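Side-chain contacts in NANS (YJHS), A 9-O-acetyl N-acetylneuraminic acid esterase (Escherichia coli O157:H7 EDL933, PDB 3PT5), which hydrolyses the 9-O-acetyl group of 9-O-acetyl-N-acetylneuraminic acid, an alternative sialic acid on which the enzyme probably lets the bacterium grow: residues C155-D160 with Q165-R170; S198-H203 with Y250-G255; Q205-M210 with Y254-N259; N264-D269 with V327-Q332. One frame throughout, in Å; residues are numbered along the deposited sequence.

Interaction 1: residues C155-D160 with Q165-R170; sequences CRWGTD and QDLVSR
W157 and L167 meet because their first torsions bring their ends together: the indole CG lies beside its backbone N (chi1 -72°), while the leucine CG points anti to its own N (chi1 175°) and carries CD2 to the indole. Both belong to the SGNH hydrolase fold, in which the loop 155-160 leads into helix 162-176. The side chains cross at about a right angle, and the contact is slight, with CZ3 of W157 4.1 Å from CD2 of L167. A large indole suits the loop, for its NE1 bonds to S134 OG while its benzene half remains for apolar company. Helix 203-218 adds to that company, M210 touching W157 and F214 touching L167. Nearer the surface the contact turns polar. The side chain of Q165 is extended beyond CG and long enough to return to the loop just before its own helix, where NE2 donates to D160 O at 3.3 Å. The bond is bent, 140° at the hydrogen, and the donor stands well above the carbonyl plane of D160.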
loop_
_atom_site.group_PDB
_atom_site.type_symbol
_atom_site.label_atom_id
_atom_site.label_comp_id
_atom_site.label_asym_id
_atom_site.label_seq_id
_atom_site.Cartn_x
_atom_site.Cartn_y
_atom_site.Cartn_z
ATOM N N CYS A 155 5.122 3.401 14.504
ATOM C CA CYS A 155 4.708 2.020 14.217
ATOM C C CYS A 155 3.390 1.687 14.856
ATOM O O CYS A 155 2.971 0.555 14.846
ATOM C CB CYS A 155 5.745 1.036 14.764
ATOM S SG CYS A 155 7.366 1.167 14.032
ATOM N N ARG A 156 2.732 2.682 15.439
ATOM C CA ARG A 156 1.467 2.453 16.116
ATOM C C ARG A 156 0.307 3.098 15.363
ATOM O O ARG A 156 0.271 4.310 15.204
ATOM C CB ARG A 156 1.535 2.951 17.574
ATOM C CG ARG A 156 0.267 2.670 18.378
ATOM C CD ARG A 156 0.191 1.209 18.744
ATOM N NE ARG A 156 1.209 0.853 19.726
ATOM C CZ ARG A 156 0.939 0.331 20.916
ATOM N NH1 ARG A 156 -0.312 0.027 21.250
ATOM N NH2 ARG A 156 1.946 0.051 21.748
ATOM N N TRP A 157 -0.640 2.284 14.897
ATOM C CA TRP A 157 -1.884 2.804 14.350
ATOM C C TRP A 157 -2.848 3.055 15.505
ATOM O O TRP A 157 -2.709 2.470 16.582
ATOM C CB TRP A 157 -2.507 1.811 13.351
ATOM C CG TRP A 157 -1.757 1.731 12.049
ATOM C CD1 TRP A 157 -0.926 0.714 11.637
ATOM C CD2 TRP A 157 -1.758 2.692 10.996
ATOM N NE1 TRP A 157 -0.406 0.995 10.403
ATOM C CE2 TRP A 157 -0.892 2.211 9.985
ATOM C CE3 TRP A 157 -2.416 3.909 10.797
ATOM C CZ2 TRP A 157 -0.661 2.919 8.781
ATOM C CZ3 TRP A 157 -2.181 4.613 9.610
ATOM C CH2 TRP A 157 -1.309 4.107 8.616
ATOM N N GLY A 158 -3.818 3.939 15.280
ATOM C CA GLY A 158 -4.843 4.254 16.278
ATOM C C GLY A 158 -5.198 5.720 16.142
ATOM O O GLY A 158 -4.411 6.503 15.640
ATOM N N THR A 159 -6.382 6.114 16.578
ATOM C CA THR A 159 -6.758 7.507 16.406
ATOM C C THR A 159 -5.728 8.401 17.113
ATOM O O THR A 159 -5.297 8.096 18.229
ATOM C CB THR A 159 -8.190 7.756 16.895
ATOM O OG1 THR A 159 -9.042 6.710 16.385
ATOM C CG2 THR A 159 -8.678 9.109 16.372
ATOM N N ASP A 160 -5.311 9.443 16.396
ATOM C CA ASP A 160 -4.314 10.460 16.803
ATOM C C ASP A 160 -2.830 10.089 16.994
ATOM O O ASP A 160 -2.019 10.934 17.406
ATOM C CB ASP A 160 -4.838 11.332 17.947
ATOM C CG ASP A 160 -6.085 12.124 17.539
ATOM O OD1 ASP A 160 -6.155 12.636 16.382
ATOM O OD2 ASP A 160 -6.997 12.219 18.377
ATOM N N GLN A 165 -2.130 10.625 11.837
ATOM C CA GLN A 165 -1.968 12.022 11.436
ATOM C C GLN A 165 -1.430 12.134 10.033
ATOM O O GLN A 165 -1.831 13.011 9.284
ATOM C CB GLN A 165 -0.991 12.713 12.371
ATOM C CG GLN A 165 -1.548 12.960 13.748
ATOM C CD GLN A 165 -0.518 13.637 14.636
ATOM O OE1 GLN A 165 -0.085 14.766 14.359
ATOM N NE2 GLN A 165 -0.090 12.938 15.688
ATOM N N ASP A 166 -0.521 11.225 9.696
ATOM C CA ASP A 166 0.136 11.160 8.395
ATOM C C ASP A 166 -0.896 10.727 7.343
ATOM O O ASP A 166 -0.983 11.328 6.269
ATOM C CB ASP A 166 1.313 10.178 8.519
ATOM C CG ASP A 166 2.238 10.171 7.303
ATOM O OD1 ASP A 166 1.934 9.431 6.341
ATOM O OD2 ASP A 166 3.297 10.861 7.310
ATOM N N LEU A 167 -1.689 9.719 7.681
ATOM C CA LEU A 167 -2.776 9.244 6.831
ATOM C C LEU A 167 -3.791 10.347 6.499
ATOM O O LEU A 167 -4.128 10.556 5.330
ATOM C CB LEU A 167 -3.470 8.068 7.515
ATOM C CG LEU A 167 -4.717 7.471 6.881
ATOM C CD1 LEU A 167 -4.367 6.782 5.580
ATOM C CD2 LEU A 167 -5.355 6.514 7.852
ATOM N N VAL A 168 -4.266 11.040 7.532
ATOM C CA VAL A 168 -5.263 12.114 7.370
ATOM C C VAL A 168 -4.656 13.340 6.686
ATOM O O VAL A 168 -5.214 13.862 5.714
ATOM C CB VAL A 168 -5.935 12.460 8.733
ATOM C CG1 VAL A 168 -6.628 13.849 8.706
ATOM C CG2 VAL A 168 -6.946 11.415 9.072
ATOM N N SER A 169 -3.483 13.754 7.158
ATOM C CA SER A 169 -2.819 14.942 6.654
ATOM C C SER A 169 -2.429 14.825 5.186
ATOM O O SER A 169 -2.647 15.777 4.410
ATOM C CB SER A 169 -1.627 15.302 7.549
ATOM O OG SER A 169 -0.474 15.568 6.771
ATOM N N ARG A 170 -1.911 13.660 4.782
ATOM C CA ARG A 170 -1.540 13.437 3.385
ATOM C C ARG A 170 -2.755 13.284 2.464
ATOM O O ARG A 170 -2.725 13.751 1.343
ATOM C CB ARG A 170 -0.616 12.226 3.253
ATOM C CG ARG A 170 0.773 12.569 3.627
ATOM C CD ARG A 170 1.610 11.375 3.882
ATOM N NE ARG A 170 2.013 10.568 2.734
ATOM C CZ ARG A 170 2.928 10.893 1.830
ATOM N NH1 ARG A 170 3.454 12.124 1.765
ATOM N NH2 ARG A 170 3.274 9.996 0.940
#

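Interaction 2: residues S198-H203 with Y250-G255; sequences SDYASH and YEAIYG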
loop_
_atom_site.group_PDB
_atom_site.type_symbol
_atom_site.label_atom_id
_atom_site.label_comp_id
_atom_site.label_asym_id
_atom_site.label_seq_id
_atom_site.Cartn_x
_atom_site.Cartn_y
_atom_site.Cartn_z
ATOM N N SER A 198 -1.405 -10.774 22.482
ATOM C CA SER A 198 -2.419 -11.328 23.386
ATOM C C SER A 198 -3.669 -10.439 23.345
ATOM O O SER A 198 -4.772 -10.881 23.695
ATOM C CB SER A 198 -1.874 -11.457 24.815
ATOM O OG SER A 198 -1.630 -10.183 25.372
ATOM N N ASP A 199 -3.496 -9.206 22.887
ATOM C CA ASP A 199 -4.605 -8.251 22.765
ATOM C C ASP A 199 -5.238 -8.164 21.354
ATOM O O ASP A 199 -5.839 -7.147 21.000
ATOM C CB ASP A 199 -4.133 -6.881 23.240
ATOM C CG ASP A 199 -5.282 -5.946 23.547
ATOM O OD1 ASP A 199 -6.326 -6.409 24.071
ATOM O OD2 ASP A 199 -5.139 -4.746 23.235
ATOM N N TYR A 200 -5.122 -9.225 20.560
ATOM C CA TYR A 200 -5.628 -9.211 19.176
ATOM C C TYR A 200 -7.105 -8.858 19.079
ATOM O O TYR A 200 -7.548 -8.307 18.073
ATOM C CB TYR A 200 -5.416 -10.586 18.525
ATOM C CG TYR A 200 -6.366 -11.642 19.046
ATOM C CD1 TYR A 200 -7.560 -11.915 18.388
ATOM C CD2 TYR A 200 -6.079 -12.334 20.229
ATOM C CE1 TYR A 200 -8.445 -12.863 18.871
ATOM C CE2 TYR A 200 -6.955 -13.277 20.720
ATOM C CZ TYR A 200 -8.133 -13.540 20.032
ATOM O OH TYR A 200 -8.996 -14.478 20.534
ATOM N N ALA A 201 -7.870 -9.190 20.124
ATOM C CA ALA A 201 -9.312 -9.035 20.075
ATOM C C ALA A 201 -9.751 -7.579 20.186
ATOM O O ALA A 201 -10.893 -7.242 19.837
ATOM C CB ALA A 201 -9.972 -9.901 21.131
ATOM N N SER A 202 -8.848 -6.699 20.631
ATOM C CA SER A 202 -9.139 -5.269 20.627
ATOM C C SER A 202 -9.016 -4.627 19.227
ATOM O O SER A 202 -9.466 -3.517 19.023
ATOM C CB SER A 202 -8.236 -4.528 21.608
ATOM O OG SER A 202 -6.885 -4.687 21.244
ATOM N N HIS A 203 -8.404 -5.319 18.274
ATOM C CA HIS A 203 -8.153 -4.707 16.960
ATOM C C HIS A 203 -9.452 -4.246 16.281
ATOM O O HIS A 203 -9.515 -3.105 15.807
ATOM C CB HIS A 203 -7.346 -5.660 16.057
ATOM C CG HIS A 203 -7.134 -5.152 14.665
ATOM N ND1 HIS A 203 -8.159 -5.030 13.749
ATOM C CD2 HIS A 203 -6.000 -4.783 14.016
ATOM C CE1 HIS A 203 -7.669 -4.577 12.604
ATOM N NE2 HIS A 203 -6.366 -4.399 12.749
ATOM N N TYR A 250 -6.949 -14.466 13.155
ATOM C CA TYR A 250 -7.332 -14.100 11.798
ATOM C C TYR A 250 -8.857 -13.944 11.642
ATOM O O TYR A 250 -9.354 -12.975 11.041
ATOM C CB TYR A 250 -6.721 -15.110 10.800
ATOM C CG TYR A 250 -7.190 -14.870 9.423
ATOM C CD1 TYR A 250 -6.577 -13.902 8.621
ATOM C CD2 TYR A 250 -8.282 -15.569 8.911
ATOM C CE1 TYR A 250 -7.048 -13.645 7.336
ATOM C CE2 TYR A 250 -8.752 -15.324 7.621
ATOM C CZ TYR A 250 -8.135 -14.355 6.846
ATOM O OH TYR A 250 -8.618 -14.145 5.574
ATOM N N GLU A 251 -9.595 -14.879 12.235
ATOM C CA GLU A 251 -11.045 -14.857 12.201
ATOM C C GLU A 251 -11.587 -13.573 12.855
ATOM O O GLU A 251 -12.510 -12.956 12.329
ATOM C CB GLU A 251 -11.570 -16.104 12.922
ATOM C CG GLU A 251 -13.077 -16.143 13.081
ATOM C CD GLU A 251 -13.633 -17.566 13.184
ATOM O OE1 GLU A 251 -13.144 -18.371 14.024
ATOM O OE2 GLU A 251 -14.572 -17.868 12.411
ATOM N N ALA A 252 -10.981 -13.144 13.964
ATOM C CA ALA A 252 -11.430 -11.926 14.643
ATOM C C ALA A 252 -11.066 -10.680 13.851
ATOM O O ALA A 252 -11.924 -9.829 13.548
ATOM C CB ALA A 252 -10.870 -11.846 16.034
ATOM N N ILE A 253 -9.796 -10.593 13.467
ATOM C CA ILE A 253 -9.298 -9.380 12.842
ATOM C C ILE A 253 -9.763 -9.203 11.403
ATOM O O ILE A 253 -10.334 -8.155 11.039
ATOM C CB ILE A 253 -7.778 -9.284 12.978
ATOM C CG1 ILE A 253 -7.436 -9.155 14.467
ATOM C CG2 ILE A 253 -7.207 -8.120 12.112
ATOM C CD1 ILE A 253 -5.951 -9.050 14.839
ATOM N N TYR A 254 -9.520 -10.227 10.594
ATOM C CA TYR A 254 -9.860 -10.134 9.179
ATOM C C TYR A 254 -11.343 -10.402 8.962
ATOM O O TYR A 254 -11.933 -9.903 7.996
ATOM C CB TYR A 254 -8.945 -11.025 8.319
ATOM C CG TYR A 254 -7.560 -10.416 8.170
ATOM C CD1 TYR A 254 -7.214 -9.705 7.022
ATOM C CD2 TYR A 254 -6.612 -10.517 9.178
ATOM C CE1 TYR A 254 -5.967 -9.109 6.884
ATOM C CE2 TYR A 254 -5.348 -9.910 9.063
ATOM C CZ TYR A 254 -5.023 -9.224 7.901
ATOM O OH TYR A 254 -3.774 -8.630 7.750
ATOM N N GLY A 255 -11.970 -11.116 9.889
ATOM C CA GLY A 255 -13.420 -11.287 9.815
ATOM C C GLY A 255 -14.122 -9.946 9.973
ATOM O O GLY A 255 -15.145 -9.683 9.319
HETATM O O HOH W 1 -10.515 -5.596 12.428
#
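H203, at the start of helix 203-218, faces I253 near the end of helix 247-253, with their CA atoms 6.3 Å apart. H203 follows a short 3-10 turn, and its N bonds back to Y200 O. The imidazole extends anti to the backbone N (chi1 176°), presenting one face to the isoleucine. CG2 of I253 sits almost over the centre of the H203 ring, 3.6 Å from the centroid and 12° off the normal, a clear CH-pi contact. The other branch of this beta-branched residue is also used: CD1 of I253 lies 4.0 Å from CB of Y200. The Y200 ring turns its edge to the second helix, with CE1 3.9 Å from CB of A252; the small alanine methyl lets it come this close. Histidine can serve both a methyl and polar partners, since its nitrogens work in the ring plane. ND1 of H203 shares a hydrogen bond with a water 2.8 Å from it, and the same water donates to I253 O; NE2 bonds to Q190 OE1, and F136 makes an edge-to-face pair with the ring. Such packing of a helix start against a second helix belongs to the periphery of the alpha/beta/alpha SGNH hydrolase fold.

Interaction 3: residues Q205-M210 with Y254-N259; sequences QHFNHM and YGNYQN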
loop_
_atom_site.group_PDB
_atom_site.type_symbol
_atom_site.label_atom_id
_atom_site.label_comp_id
_atom_site.label_asym_id
_atom_site.label_seq_id
_atom_site.Cartn_x
_atom_site.Cartn_y
_atom_site.Cartn_z
ATOM N N GLN A 205 -12.293 -2.982 17.311
ATOM C CA GLN A 205 -12.721 -1.673 17.777
ATOM C C GLN A 205 -11.708 -0.568 17.506
ATOM O O GLN A 205 -12.101 0.539 17.167
ATOM C CB GLN A 205 -13.191 -1.689 19.230
ATOM C CG GLN A 205 -14.604 -2.304 19.412
ATOM C CD GLN A 205 -15.595 -1.984 18.261
ATOM O OE1 GLN A 205 -16.007 -0.829 18.049
ATOM N NE2 GLN A 205 -15.993 -3.027 17.529
ATOM N N HIS A 206 -10.409 -0.866 17.622
ATOM C CA HIS A 206 -9.380 0.132 17.299
ATOM C C HIS A 206 -9.466 0.557 15.850
ATOM O O HIS A 206 -9.414 1.754 15.541
ATOM C CB HIS A 206 -7.955 -0.370 17.587
ATOM C CG HIS A 206 -7.606 -0.408 19.041
ATOM N ND1 HIS A 206 -6.849 -1.417 19.600
ATOM C CD2 HIS A 206 -7.924 0.429 20.056
ATOM C CE1 HIS A 206 -6.711 -1.197 20.896
ATOM N NE2 HIS A 206 -7.357 -0.085 21.199
ATOM N N PHE A 207 -9.582 -0.431 14.961
ATOM C CA PHE A 207 -9.737 -0.172 13.529
ATOM C C PHE A 207 -11.010 0.636 13.242
ATOM O O PHE A 207 -10.951 1.662 12.551
ATOM C CB PHE A 207 -9.756 -1.491 12.747
ATOM C CG PHE A 207 -10.065 -1.315 11.282
ATOM C CD1 PHE A 207 -9.091 -0.823 10.404
ATOM C CD2 PHE A 207 -11.334 -1.588 10.785
ATOM C CE1 PHE A 207 -9.386 -0.650 9.058
ATOM C CE2 PHE A 207 -11.647 -1.392 9.404
ATOM C CZ PHE A 207 -10.674 -0.938 8.559
ATOM N N ASN A 208 -12.141 0.188 13.789
ATOM C CA ASN A 208 -13.405 0.889 13.545
ATOM C C ASN A 208 -13.332 2.320 14.012
ATOM O O ASN A 208 -13.790 3.211 13.320
ATOM C CB ASN A 208 -14.574 0.194 14.217
ATOM C CG ASN A 208 -14.996 -1.071 13.503
ATOM O OD1 ASN A 208 -14.237 -1.664 12.724
ATOM N ND2 ASN A 208 -16.228 -1.483 13.741
ATOM N N HIS A 209 -12.732 2.553 15.179
ATOM C CA HIS A 209 -12.626 3.908 15.694
ATOM C C HIS A 209 -11.774 4.804 14.802
ATOM O O HIS A 209 -12.064 5.992 14.606
ATOM C CB HIS A 209 -12.103 3.882 17.133
ATOM C CG HIS A 209 -13.105 3.356 18.117
ATOM N ND1 HIS A 209 -12.742 2.746 19.300
ATOM C CD2 HIS A 209 -14.460 3.360 18.097
ATOM C CE1 HIS A 209 -13.831 2.387 19.962
ATOM N NE2 HIS A 209 -14.886 2.754 19.258
ATOM N N MET A 210 -10.723 4.227 14.228
ATOM C CA MET A 210 -9.858 4.984 13.327
ATOM C C MET A 210 -10.540 5.324 12.008
ATOM O O MET A 210 -10.368 6.414 11.453
ATOM C CB MET A 210 -8.556 4.229 13.080
ATOM C CG MET A 210 -7.491 5.143 12.594
ATOM S SD MET A 210 -5.914 4.364 12.174
ATOM C CE MET A 210 -6.342 3.526 10.652
ATOM N N TYR A 254 -9.520 -10.227 10.594
ATOM C CA TYR A 254 -9.860 -10.134 9.179
ATOM C C TYR A 254 -11.343 -10.402 8.962
ATOM O O TYR A 254 -11.933 -9.903 7.996
ATOM C CB TYR A 254 -8.945 -11.025 8.319
ATOM C CG TYR A 254 -7.560 -10.416 8.170
ATOM C CD1 TYR A 254 -7.214 -9.705 7.022
ATOM C CD2 TYR A 254 -6.612 -10.517 9.178
ATOM C CE1 TYR A 254 -5.967 -9.109 6.884
ATOM C CE2 TYR A 254 -5.348 -9.910 9.063
ATOM C CZ TYR A 254 -5.023 -9.224 7.901
ATOM O OH TYR A 254 -3.774 -8.630 7.750
ATOM N N GLY A 255 -11.970 -11.116 9.889
ATOM C CA GLY A 255 -13.420 -11.287 9.815
ATOM C C GLY A 255 -14.122 -9.946 9.973
ATOM O O GLY A 255 -15.145 -9.683 9.319
ATOM N N ASN A 256 -13.540 -9.066 10.778
ATOM C CA ASN A 256 -14.106 -7.755 10.987
ATOM C C ASN A 256 -14.074 -6.874 9.727
ATOM O O ASN A 256 -14.797 -5.886 9.622
ATOM C CB ASN A 256 -13.425 -7.057 12.153
ATOM C CG ASN A 256 -14.086 -5.745 12.492
ATOM O OD1 ASN A 256 -15.295 -5.697 12.802
ATOM N ND2 ASN A 256 -13.304 -4.666 12.466
ATOM N N TYR A 257 -13.215 -7.219 8.781
ATOM C CA TYR A 257 -13.181 -6.511 7.493
ATOM C C TYR A 257 -14.312 -6.972 6.574
ATOM O O TYR A 257 -14.626 -6.293 5.601
ATOM C CB TYR A 257 -11.855 -6.753 6.789
ATOM C CG TYR A 257 -10.652 -6.148 7.491
ATOM C CD1 TYR A 257 -10.701 -4.870 8.060
ATOM C CD2 TYR A 257 -9.451 -6.843 7.556
ATOM C CE1 TYR A 257 -9.576 -4.320 8.714
ATOM C CE2 TYR A 257 -8.330 -6.305 8.186
ATOM C CZ TYR A 257 -8.381 -5.053 8.756
ATOM O OH TYR A 257 -7.254 -4.546 9.390
ATOM N N GLN A 258 -14.892 -8.130 6.893
ATOM C CA GLN A 258 -15.933 -8.779 6.088
ATOM C C GLN A 258 -17.323 -8.602 6.696
ATOM O O GLN A 258 -18.339 -8.696 5.998
ATOM C CB GLN A 258 -15.646 -10.283 5.999
ATOM C CG GLN A 258 -14.344 -10.631 5.336
ATOM C CD GLN A 258 -13.890 -12.066 5.589
ATOM O OE1 GLN A 258 -14.568 -13.021 5.210
ATOM N NE2 GLN A 258 -12.707 -12.217 6.197
ATOM N N ASN A 259 -17.372 -8.396 8.007
ATOM C CA ASN A 259 -18.631 -8.248 8.728
ATOM C C ASN A 259 -18.656 -6.971 9.553
ATOM O O ASN A 259 -19.202 -6.938 10.658
ATOM C CB ASN A 259 -18.861 -9.461 9.639
ATOM C CG ASN A 259 -18.960 -10.748 8.865
ATOM O OD1 ASN A 259 -19.799 -10.894 7.978
ATOM N ND2 ASN A 259 -18.076 -11.698 9.185
HETATM O O HOH W 2 -17.481 -3.981 13.003
#
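F207, N256 and Y257 carry this contact, an aromatic pair with an amide beside it. CE1 of Y257 rises over the centre of the F207 ring, 3.6 Å from CZ of F207, while the ring planes stand at 82°: a T-shaped stack with tyrosine giving the edge and phenylalanine the face. The tyrosine's polar end is also provided for, as its OH bonds to W188 NE1 and Q190 O. The pair lies between helix 203-218 and the central mixed sheet of the SGNH hydrolase fold, both rings touching C235 of strand 233-236. Beside it N256 extends its amide, CG anti to the backbone N (chi1 -174°), to N208. ND2 of N256 donates to N208 OD1 at 3.2 Å along a nearly straight line, 165° at the hydrogen, with the amide planes only moderately inclined. An asparagine on each side lets the other ends pair too: a water accepts from N208 ND2 at 2.9 Å and donates to N256 OD1 at 2.8 Å. N260 ND2 gives N208 OD1 a second hydrogen bond.

Interaction 4: residues N264-D269 with V327-Q332; sequences NIIFVD and VEAILQ
V268 and I266 both direct their CB atoms at helix 315-335, and A329 meets them with a single methyl. The two branched side chains lean toward each other along the strand. In V268, CG2 stands beside the backbone N (chi1 179°), on the side of the preceding residues; in I266, CG2 stands beside the carbonyl carbon (chi1 -59°), on the side of the following ones. Their methyls therefore lie near each other on the strand's helix-facing side, and CB of A329 rests over them, nearer the valine. The fit is uneven: V268 CG2 lies 3.8 Å from A329 CB, a full van der Waals contact, whereas I266 CG2 is a looser 4.4 Å from it. Beta-branched residues suit a strand and offer broad methyl surfaces, while alanine lets the helix come close, with the CA atoms of V268 and A329 7.1 Å apart. F267, between the two, turns its CB away from the helix. At one end of the contact the charges are tied together by R325, which makes salt bridges to D269 and to E328, one residue from each segment. Strand 265-268 closes this side of the mixed sheet, hydrogen-bonded to strand 233-236; helix 315-335 packs against both strands, A329 and I330 touching F234, while V327 and I330 also pack against helix 107-114.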
loop_
_atom_site.group_PDB
_atom_site.type_symbol
_atom_site.label_atom_id
_atom_site.label_comp_id
_atom_site.label_asym_id
_atom_site.label_seq_id
_atom_site.Cartn_x
_atom_site.Cartn_y
_atom_site.Cartn_z
ATOM N N ASN A 264 -19.452 0.657 3.883
ATOM C CA ASN A 264 -18.438 0.769 2.838
ATOM C C ASN A 264 -17.076 0.269 3.278
ATOM O O ASN A 264 -16.057 0.879 2.990
ATOM C CB ASN A 264 -18.379 2.197 2.297
ATOM C CG ASN A 264 -19.684 2.611 1.638
ATOM O OD1 ASN A 264 -20.446 1.760 1.149
ATOM N ND2 ASN A 264 -19.941 3.908 1.616
ATOM N N ILE A 265 -17.086 -0.873 3.949
ATOM C CA ILE A 265 -15.859 -1.565 4.265
ATOM C C ILE A 265 -15.885 -2.777 3.356
ATOM O O ILE A 265 -16.740 -3.662 3.517
ATOM C CB ILE A 265 -15.765 -1.952 5.772
ATOM C CG1 ILE A 265 -15.966 -0.721 6.682
ATOM C CG2 ILE A 265 -14.440 -2.716 6.068
ATOM C CD1 ILE A 265 -14.864 0.356 6.634
ATOM N N ILE A 266 -14.961 -2.811 2.390
ATOM C CA ILE A 266 -15.029 -3.817 1.336
ATOM C C ILE A 266 -13.820 -4.747 1.428
ATOM O O ILE A 266 -12.686 -4.312 1.242
ATOM C CB ILE A 266 -15.134 -3.162 -0.051
ATOM C CG1 ILE A 266 -16.385 -2.279 -0.139
ATOM C CG2 ILE A 266 -15.200 -4.203 -1.176
ATOM C CD1 ILE A 266 -16.064 -0.838 -0.054
ATOM N N PHE A 267 -14.090 -6.017 1.728
ATOM C CA PHE A 267 -13.045 -7.023 1.847
ATOM C C PHE A 267 -12.566 -7.481 0.479
ATOM O O PHE A 267 -13.360 -7.893 -0.392
ATOM C CB PHE A 267 -13.532 -8.224 2.654
ATOM C CG PHE A 267 -12.476 -9.249 2.904
ATOM C CD1 PHE A 267 -11.329 -8.949 3.653
ATOM C CD2 PHE A 267 -12.649 -10.543 2.436
ATOM C CE1 PHE A 267 -10.361 -9.957 3.891
ATOM C CE2 PHE A 267 -11.687 -11.525 2.661
ATOM C CZ PHE A 267 -10.572 -11.241 3.398
ATOM N N VAL A 268 -11.255 -7.398 0.279
ATOM C CA VAL A 268 -10.653 -7.792 -0.976
ATOM C C VAL A 268 -9.775 -9.017 -0.745
ATOM O O VAL A 268 -8.794 -8.924 -0.031
ATOM C CB VAL A 268 -9.801 -6.625 -1.599
ATOM C CG1 VAL A 268 -9.171 -7.088 -2.884
ATOM C CG2 VAL A 268 -10.649 -5.399 -1.839
ATOM N N ASP A 269 -10.103 -10.162 -1.352
ATOM C CA ASP A 269 -9.241 -11.320 -1.198
ATOM C C ASP A 269 -8.627 -11.831 -2.492
ATOM O O ASP A 269 -8.979 -11.355 -3.574
ATOM C CB ASP A 269 -9.934 -12.414 -0.370
ATOM C CG ASP A 269 -11.103 -13.039 -1.071
ATOM O OD1 ASP A 269 -11.476 -12.621 -2.186
ATOM O OD2 ASP A 269 -11.663 -14.003 -0.481
ATOM N N VAL A 327 -8.435 -3.492 -8.123
ATOM C CA VAL A 327 -9.019 -2.735 -9.215
ATOM C C VAL A 327 -10.456 -3.219 -9.495
ATOM O O VAL A 327 -11.349 -2.398 -9.704
ATOM C CB VAL A 327 -8.118 -2.734 -10.474
ATOM C CG1 VAL A 327 -8.834 -2.140 -11.683
ATOM C CG2 VAL A 327 -6.798 -1.964 -10.138
ATOM N N GLU A 328 -10.679 -4.526 -9.490
ATOM C CA GLU A 328 -12.049 -5.051 -9.655
ATOM C C GLU A 328 -12.980 -4.445 -8.573
ATOM O O GLU A 328 -14.114 -4.028 -8.863
ATOM C CB GLU A 328 -12.064 -6.570 -9.508
ATOM C CG GLU A 328 -11.385 -7.389 -10.591
ATOM C CD GLU A 328 -11.135 -8.836 -10.108
ATOM O OE1 GLU A 328 -11.975 -9.344 -9.312
ATOM O OE2 GLU A 328 -10.093 -9.447 -10.495
ATOM N N ALA A 329 -12.515 -4.430 -7.321
ATOM C CA ALA A 329 -13.327 -3.908 -6.221
ATOM C C ALA A 329 -13.601 -2.411 -6.299
ATOM O O ALA A 329 -14.712 -1.942 -5.977
ATOM C CB ALA A 329 -12.725 -4.303 -4.867
ATOM N N ILE A 330 -12.588 -1.656 -6.710
ATOM C CA ILE A 330 -12.727 -0.217 -6.804
ATOM C C ILE A 330 -13.694 0.169 -7.950
ATOM O O ILE A 330 -14.590 0.973 -7.757
ATOM C CB ILE A 330 -11.337 0.416 -7.033
ATOM C CG1 ILE A 330 -10.464 0.256 -5.782
ATOM C CG2 ILE A 330 -11.491 1.884 -7.451
ATOM C CD1 ILE A 330 -8.950 0.514 -6.111
ATOM N N LEU A 331 -13.542 -0.482 -9.095
ATOM C CA LEU A 331 -14.426 -0.233 -10.244
ATOM C C LEU A 331 -15.859 -0.604 -9.922
ATOM O O LEU A 331 -16.786 0.160 -10.210
ATOM C CB LEU A 331 -13.951 -0.984 -11.494
ATOM C CG LEU A 331 -12.594 -0.589 -12.097
ATOM C CD1 LEU A 331 -12.226 -1.587 -13.199
ATOM C CD2 LEU A 331 -12.588 0.844 -12.645
ATOM N N GLN A 332 -16.043 -1.764 -9.302
ATOM C CA GLN A 332 -17.368 -2.206 -8.891
ATOM C C GLN A 332 -18.017 -1.217 -7.932
ATOM O O GLN A 332 -19.181 -0.851 -8.110
ATOM C CB GLN A 332 -17.318 -3.582 -8.267
ATOM C CG GLN A 332 -18.711 -4.103 -7.967
ATOM C CD GLN A 332 -18.713 -5.510 -7.458
ATOM O OE1 GLN A 332 -19.636 -5.921 -6.757
ATOM N NE2 GLN A 332 -17.696 -6.277 -7.822
#

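Overall arrangement
Interactions 1, 2 and 3 share one side of the sheet, while interaction 4 lies on the other: F207 meets C235 and A329 meets F234, neighbours on strand 233-236 that face opposite ways. Helix 203-218 joins the first three, starting in interaction 2, running through interaction 3 and sending M210 to W157 of interaction 1. Interactions 2 and 3 are closest, sharing Y254 and G255, and the OH of Y257 packs against H203. Interaction 3 is the most buried and mixes stacked rings with paired amides. Interactions 1 and 2 are partly buried, each combining apolar contact with a polar link, direct in one and through water in the other. Interaction 4, also partly buried, is aliphatic between its segments.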